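Local coordinates for protein beta-agarase (Persicobacter, PDB 6AII) that probably hydrolyses the beta-1,4 linkages of agarose to release neoagarobiose, as a glycoside hydrolase of family 16, at residues Asp195-Tyr200 with Leu265-Tyr270; Asn134-Ser139 with Tyr143-Ile148; Ala80-Asn85 with Gly296-Asp301. All blocks are in the same frame, centred on the assembly; numbering follows the deposited sequence.

Interaction 1 (Asp195-Tyr200 with Leu265-Tyr270)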
loop_
_atom_site.group_PDB
_atom_site.type_symbol
_atom_site.label_atom_id
_atom_site.label_comp_id
_atom_site.label_asym_id
_atom_site.label_seq_id
_atom_site.Cartn_x
_atom_site.Cartn_y
_atom_site.Cartn_z
ATOM N N ASP A 195 -6.605 0.027 17.393
ATOM C CA ASP A 195 -6.585 0.000 18.881
ATOM C C ASP A 195 -8.009 0.171 19.440
ATOM O O ASP A 195 -8.349 -0.581 20.381
ATOM C CB ASP A 195 -5.644 1.030 19.492
ATOM C CG ASP A 195 -4.173 0.820 19.214
ATOM O OD1 ASP A 195 -3.838 -0.226 18.633
ATOM O OD2 ASP A 195 -3.397 1.719 19.597
ATOM N N GLU A 196 -8.767 1.090 18.861
ATOM C CA GLU A 196 -10.108 1.472 19.326
ATOM C C GLU A 196 -11.082 0.324 19.083
ATOM O O GLU A 196 -12.148 0.288 19.720
ATOM C CB GLU A 196 -10.596 2.774 18.694
ATOM C CG GLU A 196 -9.741 3.974 19.052
ATOM C CD GLU A 196 -8.433 4.087 18.271
ATOM O OE1 GLU A 196 -8.307 3.386 17.217
ATOM O OE2 GLU A 196 -7.566 4.870 18.700
ATOM N N GLU A 197 -10.741 -0.641 18.220
ATOM C CA GLU A 197 -11.581 -1.820 18.026
ATOM C C GLU A 197 -11.038 -3.022 18.812
ATOM O O GLU A 197 -11.618 -4.117 18.749
ATOM C CB GLU A 197 -11.664 -2.146 16.541
ATOM C CG GLU A 197 -12.353 -1.123 15.689
ATOM C CD GLU A 197 -13.886 -1.169 15.710
ATOM O OE1 GLU A 197 -14.449 -1.869 16.604
ATOM O OE2 GLU A 197 -14.481 -0.565 14.797
ATOM N N GLY A 198 -9.952 -2.863 19.548
ATOM C CA GLY A 198 -9.383 -3.919 20.325
ATOM C C GLY A 198 -8.510 -4.882 19.549
ATOM O O GLY A 198 -8.313 -6.014 19.969
ATOM N N VAL A 199 -7.909 -4.398 18.448
ATOM C CA VAL A 199 -6.971 -5.206 17.702
ATOM C C VAL A 199 -5.670 -4.390 17.538
ATOM O O VAL A 199 -5.669 -3.414 16.778
ATOM C CB VAL A 199 -7.549 -5.651 16.338
ATOM C CG1 VAL A 199 -6.579 -6.573 15.622
ATOM C CG2 VAL A 199 -8.912 -6.318 16.453
ATOM N N TYR A 200 -4.628 -4.785 18.264
ATOM C CA TYR A 200 -3.415 -4.041 18.494
ATOM C C TYR A 200 -2.320 -4.351 17.447
ATOM O O TYR A 200 -2.342 -5.397 16.781
ATOM C CB TYR A 200 -2.941 -4.288 19.929
ATOM C CG TYR A 200 -4.024 -3.899 20.909
ATOM C CD1 TYR A 200 -4.391 -2.574 21.039
ATOM C CD2 TYR A 200 -4.708 -4.867 21.620
ATOM C CE1 TYR A 200 -5.424 -2.208 21.894
ATOM C CE2 TYR A 200 -5.736 -4.516 22.469
ATOM C CZ TYR A 200 -6.115 -3.195 22.566
ATOM O OH TYR A 200 -7.134 -2.874 23.424
ATOM N N LEU A 265 -11.151 -10.215 11.468
ATOM C CA LEU A 265 -11.247 -9.802 10.063
ATOM C C LEU A 265 -12.554 -9.083 9.751
ATOM O O LEU A 265 -12.547 -8.171 8.959
ATOM C CB LEU A 265 -11.045 -10.963 9.120
ATOM C CG LEU A 265 -9.613 -11.447 9.317
ATOM C CD1 LEU A 265 -9.535 -12.703 10.162
ATOM C CD2 LEU A 265 -8.808 -11.468 8.069
ATOM N N ASP A 266 -13.616 -9.484 10.450
ATOM C CA ASP A 266 -14.977 -8.926 10.170
ATOM C C ASP A 266 -15.763 -8.840 11.472
ATOM O O ASP A 266 -16.626 -9.663 11.762
ATOM C CB ASP A 266 -15.681 -9.756 9.100
ATOM C CG ASP A 266 -17.072 -9.227 8.747
ATOM O OD1 ASP A 266 -17.323 -8.017 8.995
ATOM O OD2 ASP A 266 -17.859 -10.016 8.186
ATOM N N LYS A 267 -15.438 -7.855 12.262
ATOM C CA LYS A 267 -15.853 -7.807 13.648
ATOM C C LYS A 267 -17.380 -7.729 13.771
ATOM O O LYS A 267 -17.929 -8.349 14.684
ATOM C CB LYS A 267 -15.223 -6.589 14.313
ATOM C CG LYS A 267 -15.628 -6.383 15.757
ATOM C CD LYS A 267 -14.827 -5.297 16.451
ATOM C CE LYS A 267 -15.211 -5.164 17.914
ATOM N NZ LYS A 267 -14.358 -4.176 18.633
ATOM N N TYR A 268 -17.984 -6.960 12.912
ATOM C CA TYR A 268 -19.440 -6.639 13.029
ATOM C C TYR A 268 -20.217 -7.432 11.975
ATOM O O TYR A 268 -21.377 -7.102 11.719
ATOM C CB TYR A 268 -19.645 -5.137 12.882
ATOM C CG TYR A 268 -18.958 -4.356 13.951
ATOM C CD1 TYR A 268 -19.419 -4.349 15.251
ATOM C CD2 TYR A 268 -17.776 -3.672 13.666
ATOM C CE1 TYR A 268 -18.738 -3.676 16.245
ATOM C CE2 TYR A 268 -17.098 -2.983 14.648
ATOM C CZ TYR A 268 -17.591 -2.953 15.940
ATOM O OH TYR A 268 -16.929 -2.249 16.893
ATOM N N ASN A 269 -19.584 -8.422 11.365
ATOM C CA ASN A 269 -20.205 -9.321 10.363
ATOM C C ASN A 269 -20.843 -8.546 9.213
ATOM O O ASN A 269 -22.029 -8.697 8.889
ATOM C CB ASN A 269 -21.264 -10.229 10.977
ATOM C CG ASN A 269 -21.755 -11.238 9.959
ATOM O OD1 ASN A 269 -21.210 -11.322 8.856
ATOM N ND2 ASN A 269 -22.840 -11.928 10.274
ATOM N N TYR A 270 -20.054 -7.739 8.565
ATOM C CA TYR A 270 -20.488 -7.059 7.381
ATOM C C TYR A 270 -20.389 -7.925 6.124
ATOM O O TYR A 270 -20.796 -7.432 5.043
ATOM C CB TYR A 270 -19.690 -5.805 7.084
ATOM C CG TYR A 270 -19.700 -4.762 8.151
ATOM C CD1 TYR A 270 -20.774 -4.602 9.025
ATOM C CD2 TYR A 270 -18.670 -3.849 8.213
ATOM C CE1 TYR A 270 -20.759 -3.608 9.988
ATOM C CE2 TYR A 270 -18.640 -2.870 9.179
ATOM C CZ TYR A 270 -19.689 -2.734 10.068
ATOM O OH TYR A 270 -19.665 -1.745 11.029
HETATM O O HOH W 1 -14.057 -1.774 20.670
#
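A small polar surface contact ties two loops together: Glu197, in the loop between strands 189-191 and 203-204, meets Lys267 and Tyr268 in the long loop between strands 255-259 and 280-287. Lys267 reaches across with its chain fully extended, CG anti to the backbone N (chi1 177°), and puts its ammonium group between two oxygens of the same residue. NZ gives one hydrogen bond to the backbone O of Glu197, at 2.7 Å, and a longer one to the carboxylate OE1 of Glu197, at 3.1 Å, which is also a salt bridge. A water that donates to Glu196 O accepts a weak bond from Lys267 NZ. The Glu197 chain bends at chi2 (-80°), which folds its carboxylate back into range of the lysine.

Lys267 and Tyr268 are the two central residues of a type I turn, Asp266 to Asn269, a surface turn at the margin of the beta-sandwich that makes up this enzyme fold. Being neighbours at its corner, they close on Glu197 together. Tyr268 OH donates at 2.5 Å to the syn lone pair of Glu197 OE1, while Lys267 NZ meets that oxygen nearly head-on along its C-O bond; OE1 thus takes two donors from different directions. The carboxylate lies at the edge of the phenol ring, the two planes 56° apart. Lys267 CG sits 3.8 Å above the centre of the Tyr268 ring, so the start of the lysine chain lies over one face of the ring. Tyr191 of strand 189-191 touches both Glu197 and Lys267, and Phe262 makes a cation-pi contact with the lysine.

Interaction 2 (Asn134-Ser139 with Tyr143-Ile148); sequences NVWMIS and YEEIDI
Trp136 has chi1 of 56°, with CG held between its backbone N and carbonyl carbon, and Glu145 is fully extended, its CG turned opposite the main-chain nitrogen (chi1 167°); together these torsions bring the indole and the carboxylate over the same face of the hairpin. The six-membered ring of the indole meets the acid obliquely: Trp136 CE3 lies 3.7 Å from Glu145 CD, with ring and carboxylate planes 45° apart. Asp147 OD1 approaches Trp136 CB at 3.5 Å, and Ile138 CD1 touches Glu145 OE1 at 3.6 Å. The indole NE1 bonds Asn285 on the neighbouring strand 280-287.

Strands 132-139 and 144-151 form this antiparallel hairpin. Met137 and Ile146 are a hydrogen-bonded pair, with Met137 N to Ile146 O at 2.8 Å and the return bond from Ile146 N to Met137 O at 2.9 Å. The run Glu145-Ile146-Asp147 starts the E-x-D-x-x-E signature of family 16 glycoside hydrolases, in whose relatives the first glutamate is the nucleophile, so the Trp136 face is probably that of the agarose-binding cleft.

Met137 and Ile146 point to the opposite face, and Ile148, where the chain turns a corner, joins them in packing against strand 217-225 of the other sheet of the sandwich. There the Met137 chain runs alongside Ile146, CE lying 4.0 Å from Ile146 CD1, and its CG and SD pack on the Ile148 methyl CD1. Near the turn, Ser139 N donates to Glu144 O, and Ser139 OG takes the Glu144 N-H at 3.1 Å while also bonding Asp141.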
loop_
_atom_site.group_PDB
_atom_site.type_symbol
_atom_site.label_atom_id
_atom_site.label_comp_id
_atom_site.label_asym_id
_atom_site.label_seq_id
_atom_site.Cartn_x
_atom_site.Cartn_y
_atom_site.Cartn_z
ATOM N N ASN A 134 1.714 4.076 -0.780
ATOM C CA ASN A 134 0.694 3.088 -0.462
ATOM C C ASN A 134 0.749 1.891 -1.447
ATOM O O ASN A 134 0.935 2.074 -2.623
ATOM C CB ASN A 134 -0.695 3.681 -0.597
ATOM C CG ASN A 134 -0.989 4.801 0.380
ATOM O OD1 ASN A 134 -0.532 4.807 1.527
ATOM N ND2 ASN A 134 -1.793 5.738 -0.121
ATOM N N VAL A 135 0.557 0.719 -0.899
ATOM C CA VAL A 135 0.388 -0.531 -1.638
ATOM C C VAL A 135 -0.839 -1.220 -1.015
ATOM O O VAL A 135 -0.847 -1.542 0.171
ATOM C CB VAL A 135 1.607 -1.459 -1.558
ATOM C CG1 VAL A 135 1.388 -2.669 -2.452
ATOM C CG2 VAL A 135 2.889 -0.765 -1.933
ATOM N N TRP A 136 -1.898 -1.399 -1.805
ATOM C CA TRP A 136 -3.130 -1.880 -1.219
ATOM C C TRP A 136 -3.984 -2.546 -2.290
ATOM O O TRP A 136 -3.653 -2.481 -3.438
ATOM C CB TRP A 136 -3.879 -0.787 -0.468
ATOM C CG TRP A 136 -4.205 0.441 -1.261
ATOM C CD1 TRP A 136 -3.340 1.379 -1.761
ATOM C CD2 TRP A 136 -5.516 0.881 -1.627
ATOM N NE1 TRP A 136 -4.019 2.394 -2.388
ATOM C CE2 TRP A 136 -5.356 2.093 -2.321
ATOM C CE3 TRP A 136 -6.783 0.321 -1.425
ATOM C CZ2 TRP A 136 -6.448 2.825 -2.758
ATOM C CZ3 TRP A 136 -7.859 1.049 -1.871
ATOM C CH2 TRP A 136 -7.674 2.236 -2.594
ATOM N N MET A 137 -5.032 -3.200 -1.846
ATOM C CA MET A 137 -5.853 -3.967 -2.771
ATOM C C MET A 137 -7.325 -3.699 -2.443
ATOM O O MET A 137 -7.682 -3.555 -1.277
ATOM C CB MET A 137 -5.539 -5.461 -2.593
ATOM C CG MET A 137 -4.046 -5.760 -2.733
ATOM S SD MET A 137 -3.717 -7.522 -3.052
ATOM C CE MET A 137 -4.257 -8.196 -1.509
ATOM N N ILE A 138 -8.183 -3.703 -3.463
ATOM C CA ILE A 138 -9.618 -3.455 -3.158
ATOM C C ILE A 138 -10.494 -4.156 -4.193
ATOM O O ILE A 138 -10.094 -4.337 -5.340
ATOM C CB ILE A 138 -9.969 -1.957 -3.097
ATOM C CG1 ILE A 138 -11.389 -1.757 -2.544
ATOM C CG2 ILE A 138 -9.782 -1.271 -4.395
ATOM C CD1 ILE A 138 -11.540 -0.520 -1.745
ATOM N N SER A 139 -11.617 -4.640 -3.670
ATOM C CA SER A 139 -12.632 -5.293 -4.540
ATOM C C SER A 139 -13.301 -4.272 -5.467
ATOM O O SER A 139 -13.317 -3.068 -5.232
ATOM C CB SER A 139 -13.610 -6.033 -3.650
ATOM O OG SER A 139 -14.408 -5.117 -2.910
ATOM N N TYR A 143 -16.073 -2.813 -1.312
ATOM C CA TYR A 143 -16.544 -3.289 -0.036
ATOM C C TYR A 143 -15.437 -3.984 0.776
ATOM O O TYR A 143 -15.576 -4.136 2.016
ATOM C CB TYR A 143 -17.712 -4.261 -0.190
ATOM C CG TYR A 143 -19.053 -3.560 -0.120
ATOM C CD1 TYR A 143 -19.584 -2.911 -1.222
ATOM C CD2 TYR A 143 -19.710 -3.445 1.093
ATOM C CE1 TYR A 143 -20.789 -2.227 -1.134
ATOM C CE2 TYR A 143 -20.902 -2.758 1.203
ATOM C CZ TYR A 143 -21.439 -2.152 0.085
ATOM O OH TYR A 143 -22.614 -1.472 0.243
ATOM N N GLU A 144 -14.394 -4.510 0.106
ATOM C CA GLU A 144 -13.400 -5.324 0.812
ATOM C C GLU A 144 -12.006 -4.896 0.343
ATOM O O GLU A 144 -11.761 -4.768 -0.833
ATOM C CB GLU A 144 -13.577 -6.820 0.570
ATOM C CG GLU A 144 -14.898 -7.346 1.123
ATOM C CD GLU A 144 -15.227 -8.792 0.843
ATOM O OE1 GLU A 144 -14.309 -9.560 0.455
ATOM O OE2 GLU A 144 -16.440 -9.154 1.052
ATOM N N GLU A 145 -11.124 -4.632 1.284
ATOM C CA GLU A 145 -9.800 -4.017 0.994
ATOM C C GLU A 145 -8.734 -4.670 1.891
ATOM O O GLU A 145 -8.977 -4.916 3.067
ATOM C CB GLU A 145 -9.928 -2.523 1.273
ATOM C CG GLU A 145 -8.602 -1.745 1.331
ATOM C CD GLU A 145 -8.727 -0.274 1.637
ATOM O OE1 GLU A 145 -9.810 0.247 1.311
ATOM O OE2 GLU A 145 -7.723 0.352 2.160
ATOM N N ILE A 146 -7.514 -4.822 1.361
ATOM C CA ILE A 146 -6.379 -5.230 2.167
ATOM C C ILE A 146 -5.255 -4.211 1.990
ATOM O O ILE A 146 -4.902 -3.907 0.889
ATOM C CB ILE A 146 -5.936 -6.653 1.748
ATOM C CG1 ILE A 146 -7.022 -7.671 2.074
ATOM C CG2 ILE A 146 -4.588 -7.011 2.409
ATOM C CD1 ILE A 146 -6.822 -9.023 1.387
ATOM N N ASP A 147 -4.699 -3.726 3.085
ATOM C CA ASP A 147 -3.626 -2.717 3.023
ATOM C C ASP A 147 -2.284 -3.403 3.352
ATOM O O ASP A 147 -2.040 -3.747 4.559
ATOM C CB ASP A 147 -3.868 -1.616 4.038
ATOM C CG ASP A 147 -5.236 -0.999 3.806
ATOM O OD1 ASP A 147 -5.525 -0.643 2.648
ATOM O OD2 ASP A 147 -6.035 -1.041 4.770
ATOM N N ILE A 148 -1.481 -3.542 2.261
ATOM C CA ILE A 148 -0.197 -4.161 2.325
ATOM C C ILE A 148 0.777 -3.205 3.025
ATOM O O ILE A 148 1.565 -3.612 3.857
ATOM C CB ILE A 148 0.261 -4.640 0.960
ATOM C CG1 ILE A 148 -0.725 -5.699 0.430
ATOM C CG2 ILE A 148 1.651 -5.222 1.031
ATOM C CD1 ILE A 148 -0.469 -6.164 -0.961
#

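Interaction 3 (Ala80-Asn85 with Gly296-Asp301)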
loop_
_atom_site.group_PDB
_atom_site.type_symbol
_atom_site.label_atom_id
_atom_site.label_comp_id
_atom_site.label_asym_id
_atom_site.label_seq_id
_atom_site.Cartn_x
_atom_site.Cartn_y
_atom_site.Cartn_z
ATOM N N ALA A 80 6.047 12.573 -7.550
ATOM C CA ALA A 80 5.479 13.841 -7.017
ATOM C C ALA A 80 6.198 15.013 -7.667
ATOM O O ALA A 80 7.436 15.137 -7.585
ATOM C CB ALA A 80 5.535 13.914 -5.507
ATOM N N SER A 81 5.398 15.986 -8.130
ATOM C CA SER A 81 5.960 17.197 -8.727
ATOM C C SER A 81 5.000 18.364 -8.460
ATOM O O SER A 81 3.925 18.155 -7.891
ATOM C CB SER A 81 6.183 16.987 -10.195
ATOM O OG SER A 81 4.983 16.664 -10.878
ATOM N N ARG A 82 5.439 19.553 -8.792
ATOM C CA ARG A 82 4.628 20.746 -8.422
ATOM C C ARG A 82 4.729 21.789 -9.524
ATOM O O ARG A 82 5.788 22.425 -9.673
ATOM C CB ARG A 82 5.040 21.268 -7.044
ATOM C CG ARG A 82 4.216 22.482 -6.603
ATOM C CD ARG A 82 4.409 22.794 -5.156
ATOM N NE ARG A 82 3.882 21.787 -4.270
ATOM C CZ ARG A 82 4.334 21.536 -3.064
ATOM N NH1 ARG A 82 5.284 22.311 -2.543
ATOM N NH2 ARG A 82 3.875 20.464 -2.405
ATOM N N ASN A 83 3.604 22.041 -10.143
ATOM C CA ASN A 83 3.563 23.076 -11.245
ATOM C C ASN A 83 3.123 24.432 -10.685
ATOM O O ASN A 83 3.120 25.391 -11.453
ATOM C CB ASN A 83 2.689 22.645 -12.404
ATOM C CG ASN A 83 1.260 22.353 -12.050
ATOM O OD1 ASN A 83 0.763 22.903 -11.069
ATOM N ND2 ASN A 83 0.642 21.486 -12.820
ATOM N N GLY A 84 2.752 24.562 -9.408
ATOM C CA GLY A 84 2.314 25.821 -8.878
ATOM C C GLY A 84 0.804 26.015 -8.850
ATOM O O GLY A 84 0.348 26.947 -8.126
ATOM N N ASN A 85 0.038 25.190 -9.522
ATOM C CA ASN A 85 -1.417 25.282 -9.495
ATOM C C ASN A 85 -1.934 24.940 -8.106
ATOM O O ASN A 85 -1.292 24.154 -7.368
ATOM C CB ASN A 85 -2.075 24.367 -10.507
ATOM C CG ASN A 85 -1.820 24.776 -11.933
ATOM O OD1 ASN A 85 -1.349 25.878 -12.150
ATOM N ND2 ASN A 85 -2.012 23.841 -12.829
ATOM N N GLY A 296 0.631 20.425 7.716
ATOM C CA GLY A 296 1.891 20.838 7.243
ATOM C C GLY A 296 2.792 19.659 6.846
ATOM O O GLY A 296 3.925 19.891 6.362
ATOM N N ARG A 297 2.238 18.435 6.971
ATOM C CA ARG A 297 2.961 17.204 6.550
ATOM C C ARG A 297 2.677 17.001 5.049
ATOM O O ARG A 297 1.970 16.111 4.607
ATOM C CB ARG A 297 2.544 16.031 7.431
ATOM C CG ARG A 297 3.030 16.167 8.879
ATOM C CD ARG A 297 2.673 15.003 9.798
ATOM N NE ARG A 297 1.273 14.702 9.769
ATOM C CZ ARG A 297 0.381 15.030 10.695
ATOM N NH1 ARG A 297 0.730 15.824 11.700
ATOM N NH2 ARG A 297 -0.828 14.521 10.615
ATOM N N TYR A 298 3.431 17.778 4.301
ATOM C CA TYR A 298 3.205 18.026 2.928
ATOM C C TYR A 298 4.504 18.591 2.341
ATOM O O TYR A 298 5.147 19.420 2.995
ATOM C CB TYR A 298 2.103 19.116 2.893
ATOM C CG TYR A 298 1.575 19.391 1.526
ATOM C CD1 TYR A 298 1.580 20.644 0.924
ATOM C CD2 TYR A 298 1.134 18.291 0.790
ATOM C CE1 TYR A 298 0.999 20.833 -0.320
ATOM C CE2 TYR A 298 0.626 18.451 -0.484
ATOM C CZ TYR A 298 0.522 19.725 -1.024
ATOM O OH TYR A 298 0.025 19.743 -2.276
ATOM N N PRO A 299 4.968 18.173 1.150
ATOM C CA PRO A 299 6.317 18.669 0.714
ATOM C C PRO A 299 6.396 20.191 0.558
ATOM O O PRO A 299 5.450 20.785 0.024
ATOM C CB PRO A 299 6.537 18.019 -0.624
ATOM C CG PRO A 299 5.715 16.751 -0.545
ATOM C CD PRO A 299 4.473 17.213 0.178
ATOM N N THR A 300 7.421 20.761 1.126
ATOM C CA THR A 300 7.672 22.210 0.878
ATOM C C THR A 300 8.189 22.357 -0.541
ATOM O O THR A 300 8.726 21.458 -1.115
ATOM C CB THR A 300 8.653 22.797 1.886
ATOM O OG1 THR A 300 9.929 22.176 1.759
ATOM C CG2 THR A 300 8.190 22.609 3.306
ATOM N N ASP A 301 8.158 23.597 -1.076
ATOM C CA ASP A 301 8.831 23.868 -2.328
ATOM C C ASP A 301 10.323 23.561 -2.249
ATOM O O ASP A 301 10.888 22.992 -3.202
ATOM C CB ASP A 301 8.627 25.349 -2.680
ATOM C CG ASP A 301 7.225 25.742 -3.098
ATOM O OD1 ASP A 301 6.321 24.867 -3.205
ATOM O OD2 ASP A 301 7.051 26.976 -3.361
#
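The backbones of Arg82 and Asp301 keep their distance, 8.0 Å between CA atoms, in two irregular segments that share no backbone-to-backbone bond across the gap, and the arginine side chain has to bridge it. Arg82 swings its CG directly away from its own N (chi1 -179°), runs out straight and then bends at chi3 (-67°), which presents the end of its guanidinium to the chain at Pro299. NH1 and NH2 both donate to the single oxygen Pro299 O, at 3.0 Å and 2.9 Å, an end-on two-nitrogen grip on one backbone carbonyl. That oxygen lies in the guanidinium plane, but both nitrogens approach it from one face of the carbonyl's own plane.

NH1 has a second, charged partner: Asp301 OD1 at 2.8 Å, a salt bridge. The guanidinium and carboxylate are not coplanar, and OD1 alone takes part in this bridge. On the other side of the grip, NH2 sits over a face of the Tyr298 ring, closest to CE1 at 3.6 Å, with the ring turned 28° from the guanidinium plane. NH2 also bonds Thr103 OG1, which is in turn a partner of Tyr298 OH, so strand 97-110 helps to fix both groups. The backbone O of Arg82 accepts from Tyr305 OH.

Asp301 is the first residue of helix 301-306. Thr300 just before it is the N-cap: its side chain caps a backbone N further on, and its own N donates to Glu303, a pattern consistent with a capping box. Arg82 therefore fastens the loop linking the two sheets of the beta-sandwich to a capped helix start.

Overall arrangement
Interaction 2 is the buried one, its centre about 7 Å from that of the chain, against about 20 and 21 Å for the centres of interactions 1 and 3. Interaction 1 is a surface contact with no buried touching residue; interaction 3 is partly buried, through Tyr298 and Pro299. Interaction 2 combines regular strand pairing with apolar packing, Glu145 and Asp147 side by side on one face, whereas the other two bridge irregular loops through side chains. Each of those sends one cation to a backbone carbonyl and an acid, a lysine in one and an arginine at a helix start in the other. Strand 280-287 borders the hairpin of interaction 2 and follows the 265-270 loop.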